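Local structure of carbohydrate oxidase (Microdochium nivale, 3RJA) at residues A[218-223]-A[280-285]. The protein oxidises the C1 hydroxyl of mono-, oligo- and polysaccharides to lactones with a bound FAD, passing the electrons to oxygen to give hydrogen peroxide. Sequence-based numbering, arbitrary orientation.
Sequences LNWKNK and TLPAGY. With NAG (2-acetamido-2-deoxy-beta-D-glucopyranose), chain C.
Leu218 O and Pro282 O, on facing loops, each accept a hydrogen bond from one water, which also accepts the indole N-H of Trp220, with NE1 3.0 Å from the water oxygen. A single water thus satisfies three polar groups of both segments. Tyr285 CA adds a minor, bent CA-H...O contact to Leu218 O at 3.6 Å. Elsewhere along the contact, Asn219 ND2 donates to Gly284 O at 2.9 Å, nearly straight (161°), the acceptor lying close to the amide plane and the donor tilted 29° from the carbonyl plane. CG anti to the carbonyl carbon of Asn219 (chi1 -62°) carries the amide toward Gly284 O. Without the amide, as with an alanine here, Gly284 O would probably lose this donor from the facing loop. The outermost strand 286-293 of the eight-stranded antiparallel sheet and its antiparallel neighbour 211-217 adjoin these segments, so the contact joins a strand-to-helix loop to a helix-to-strand loop at the sheet margin. Apolar contacts accompany these bonds: Pro282 CG sits 3.8 Å from Trp220 NE1, Leu281 CD2 lies at the indole edge, and Leu218 CD2 touches Leu281 CD1 at 4.0 Å. Farther along, Asn222 carries the N-linked sugar on ND2, while its OD1 caps helix 223-239 through Ser225 N.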
ATOM      1  N   LEU A 218     -21.432 -12.798  -7.194  1.00 14.59           N
ATOM      2  CA  LEU A 218     -22.274 -12.927  -6.014  1.00 14.99           C
ATOM      3  C   LEU A 218     -23.755 -12.826  -6.333  1.00 17.21           C
ATOM      4  O   LEU A 218     -24.569 -13.469  -5.679  1.00 16.51           O
ATOM      5  CB  LEU A 218     -21.895 -11.904  -4.936  1.00 13.31           C
ATOM      6  CG  LEU A 218     -20.500 -12.166  -4.354  1.00 13.72           C
ATOM      7  CD1 LEU A 218     -19.961 -10.934  -3.614  1.00 12.65           C
ATOM      8  CD2 LEU A 218     -20.566 -13.409  -3.439  1.00 13.22           C
ATOM      9  N   ASN A 219     -24.074 -12.019  -7.341  1.00 17.16           N
ATOM     10  CA  ASN A 219     -25.444 -11.634  -7.675  1.00 20.01           C
ATOM     11  C   ASN A 219     -26.305 -11.099  -6.519  1.00 22.44           C
ATOM     12  O   ASN A 219     -27.444 -11.524  -6.363  1.00 24.07           O
ATOM     13  CB  ASN A 219     -26.151 -12.756  -8.442  1.00 19.08           C
ATOM     14  CG  ASN A 219     -25.470 -13.056  -9.752  1.00 18.54           C
ATOM     15  OD1 ASN A 219     -25.221 -12.150 -10.542  1.00 21.28           O
ATOM     16  ND2 ASN A 219     -25.133 -14.311  -9.982  1.00 18.40           N
ATOM     17  N   TRP A 220     -25.755 -10.168  -5.725  1.00 21.47           N
ATOM     18  CA  TRP A 220     -26.532  -9.460  -4.706  1.00 22.18           C
ATOM     19  C   TRP A 220     -27.318  -8.319  -5.382  1.00 26.78           C
ATOM     20  O   TRP A 220     -26.758  -7.248  -5.658  1.00 30.40           O
ATOM     21  CB  TRP A 220     -25.623  -8.918  -3.585  1.00 20.48           C
ATOM     22  CG  TRP A 220     -24.819  -9.963  -2.864  1.00 19.07           C
ATOM     23  CD1 TRP A 220     -25.071 -11.305  -2.817  1.00 19.32           C
ATOM     24  CD2 TRP A 220     -23.624  -9.755  -2.102  1.00 20.08           C
ATOM     25  NE1 TRP A 220     -24.117 -11.951  -2.068  1.00 19.85           N
ATOM     26  CE2 TRP A 220     -23.220 -11.021  -1.603  1.00 20.27           C
ATOM     27  CE3 TRP A 220     -22.867  -8.618  -1.767  1.00 18.87           C
ATOM     28  CZ2 TRP A 220     -22.085 -11.182  -0.792  1.00 19.25           C
ATOM     29  CZ3 TRP A 220     -21.746  -8.776  -0.967  1.00 19.59           C
ATOM     30  CH2 TRP A 220     -21.356 -10.056  -0.494  1.00 20.99           C
ATOM     31  N   LYS A 221     -28.593  -8.567  -5.670  1.00 29.02           N
ATOM     32  CA  LYS A 221     -29.433  -7.629  -6.421  1.00 28.89           C
ATOM     33  C   LYS A 221     -30.140  -6.635  -5.525  1.00 29.37           C
ATOM     34  O   LYS A 221     -30.737  -5.687  -6.021  1.00 31.17           O
ATOM     35  CB  LYS A 221     -30.492  -8.381  -7.259  1.00 34.55           C
ATOM     36  CG  LYS A 221     -29.946  -9.446  -8.236  1.00 34.63           C
ATOM     37  CD  LYS A 221     -28.811  -8.879  -9.083  1.00 36.25           C
ATOM     38  CE  LYS A 221     -28.467  -9.791 -10.242  1.00 43.31           C
ATOM     39  NZ  LYS A 221     -27.154  -9.379 -10.809  1.00 40.41           N
ATOM     40  N   ASN A 222     -30.087  -6.835  -4.208  1.00 27.22           N
ATOM     41  CA  ASN A 222     -30.729  -5.894  -3.294  1.00 26.37           C
ATOM     42  C   ASN A 222     -30.075  -5.825  -1.924  1.00 25.04           C
ATOM     43  O   ASN A 222     -29.205  -6.641  -1.600  1.00 23.83           O
ATOM     44  CB  ASN A 222     -32.227  -6.197  -3.158  1.00 31.24           C
ATOM     45  CG  ASN A 222     -32.502  -7.603  -2.633  1.00 34.90           C
ATOM     46  OD1 ASN A 222     -31.855  -8.075  -1.685  1.00 36.03           O
ATOM     47  ND2 ASN A 222     -33.478  -8.278  -3.244  1.00 35.12           N
ATOM     48  N   LYS A 223     -30.500  -4.845  -1.134  1.00 21.58           N
ATOM     49  CA  LYS A 223     -29.949  -4.606   0.189  1.00 21.34           C
ATOM     50  C   LYS A 223     -29.918  -5.864   1.043  1.00 20.99           C
ATOM     51  O   LYS A 223     -28.893  -6.154   1.688  1.00 18.86           O
ATOM     52  CB  LYS A 223     -30.720  -3.489   0.914  1.00 18.99           C
ATOM     53  CG  LYS A 223     -30.410  -2.076   0.392  1.00 17.54           C
ATOM     54  CD  LYS A 223     -31.423  -1.104   0.984  1.00 18.56           C
ATOM     55  CE  LYS A 223     -31.406   0.252   0.344  1.00 17.64           C
ATOM     56  NZ  LYS A 223     -31.770   1.277   1.349  1.00 19.21           N
ATOM     57  N   THR A 280     -23.230 -20.735   2.812  1.00 18.20           N
ATOM     58  CA  THR A 280     -23.942 -19.684   3.583  1.00 18.24           C
ATOM     59  C   THR A 280     -24.228 -18.420   2.777  1.00 17.48           C
ATOM     60  O   THR A 280     -24.902 -17.515   3.240  1.00 19.85           O
ATOM     61  CB  THR A 280     -23.187 -19.335   4.866  1.00 18.38           C
ATOM     62  OG1 THR A 280     -21.801 -19.111   4.552  1.00 18.30           O
ATOM     63  CG2 THR A 280     -23.283 -20.491   5.832  1.00 17.61           C
ATOM     64  N   LEU A 281     -23.705 -18.360   1.560  1.00 17.80           N
ATOM     65  CA  LEU A 281     -23.982 -17.256   0.659  1.00 16.85           C
ATOM     66  C   LEU A 281     -25.449 -17.254   0.226  1.00 18.48           C
ATOM     67  O   LEU A 281     -26.041 -18.318   0.079  1.00 19.02           O
ATOM     68  CB  LEU A 281     -23.064 -17.340  -0.577  1.00 17.01           C
ATOM     69  CG  LEU A 281     -21.605 -16.848  -0.403  1.00 16.67           C
ATOM     70  CD1 LEU A 281     -20.858 -16.970  -1.688  1.00 15.74           C
ATOM     71  CD2 LEU A 281     -21.530 -15.374   0.074  1.00 16.65           C
ATOM     72  N   PRO A 282     -26.033 -16.049   0.007  1.00 18.92           N
ATOM     73  CA  PRO A 282     -27.387 -15.952  -0.546  1.00 19.72           C
ATOM     74  C   PRO A 282     -27.384 -16.696  -1.863  1.00 22.11           C
ATOM     75  O   PRO A 282     -26.370 -16.680  -2.582  1.00 22.44           O
ATOM     76  CB  PRO A 282     -27.568 -14.445  -0.816  1.00 19.04           C
ATOM     77  CG  PRO A 282     -26.586 -13.766   0.126  1.00 18.74           C
ATOM     78  CD  PRO A 282     -25.440 -14.729   0.300  1.00 17.72           C
ATOM     79  N   ALA A 283     -28.512 -17.330  -2.175  1.00 22.69           N
ATOM     80  CA  ALA A 283     -28.633 -18.164  -3.356  1.00 23.30           C
ATOM     81  C   ALA A 283     -28.556 -17.314  -4.615  1.00 21.98           C
ATOM     82  O   ALA A 283     -28.929 -16.133  -4.609  1.00 21.81           O
ATOM     83  CB  ALA A 283     -29.949 -18.961  -3.312  1.00 24.49           C
ATOM     84  N   GLY A 284     -28.084 -17.919  -5.693  1.00 21.10           N
ATOM     85  CA  GLY A 284     -27.945 -17.201  -6.949  1.00 23.11           C
ATOM     86  C   GLY A 284     -26.498 -16.886  -7.315  1.00 21.67           C
ATOM     87  O   GLY A 284     -26.230 -16.466  -8.438  1.00 24.73           O
ATOM     88  N   TYR A 285     -25.555 -17.102  -6.399  1.00 20.91           N
ATOM     89  CA  TYR A 285     -24.138 -16.878  -6.742  1.00 20.59           C
ATOM     90  C   TYR A 285     -23.752 -17.841  -7.845  1.00 20.17           C
ATOM     91  O   TYR A 285     -24.392 -18.885  -8.006  1.00 21.17           O
ATOM     92  CB  TYR A 285     -23.229 -17.058  -5.529  1.00 19.43           C
ATOM     93  CG  TYR A 285     -23.221 -18.453  -4.964  1.00 19.41           C
ATOM     94  CD1 TYR A 285     -22.365 -19.440  -5.477  1.00 18.30           C
ATOM     95  CD2 TYR A 285     -24.076 -18.793  -3.916  1.00 19.62           C
ATOM     96  CE1 TYR A 285     -22.359 -20.768  -4.921  1.00 19.77           C
ATOM     97  CE2 TYR A 285     -24.083 -20.105  -3.355  1.00 19.86           C
ATOM     98  CZ  TYR A 285     -23.233 -21.066  -3.866  1.00 20.86           C
ATOM     99  OH  TYR A 285     -23.277 -22.311  -3.314  1.00 22.59           O
TER
HETATM  100  C1  NAG C 502     -33.870  -9.599  -2.834  0.50 32.70           C
HETATM  101  C2  NAG C 502     -35.383  -9.586  -2.669  0.50 32.53           C
HETATM  102  C3  NAG C 502     -35.791 -10.871  -1.984  0.50 32.78           C
HETATM  103  C4  NAG C 502     -35.294 -12.045  -2.809  0.50 33.58           C
HETATM  104  C5  NAG C 502     -33.831 -11.897  -3.253  0.50 33.17           C
HETATM  105  C6  NAG C 502     -33.551 -12.877  -4.378  0.50 32.19           C
HETATM  106  C7  NAG C 502     -36.109  -8.466  -0.623  0.50 30.94           C
HETATM  107  C8  NAG C 502     -36.610  -7.195   0.001  0.50 30.22           C
HETATM  108  N2  NAG C 502     -35.861  -8.430  -1.930  0.50 32.89           N
HETATM  109  O3  NAG C 502     -37.195 -10.948  -1.855  0.50 33.11           O
HETATM  110  O4  NAG C 502     -35.461 -13.192  -2.007  0.50 32.86           O
HETATM  111  O5  NAG C 502     -33.541 -10.606  -3.755  0.50 32.50           O
HETATM  112  O6  NAG C 502     -34.790 -13.397  -4.795  0.50 33.68           O
HETATM  113  O7  NAG C 502     -35.943  -9.473   0.060  0.50 32.44           O
HETATM  114  O   HOH W   1     -24.433 -14.698  -3.100  1.00 17.96           O
HETATM  115  O   HOH W   2     -27.891 -13.369  -4.262  1.00 35.56           O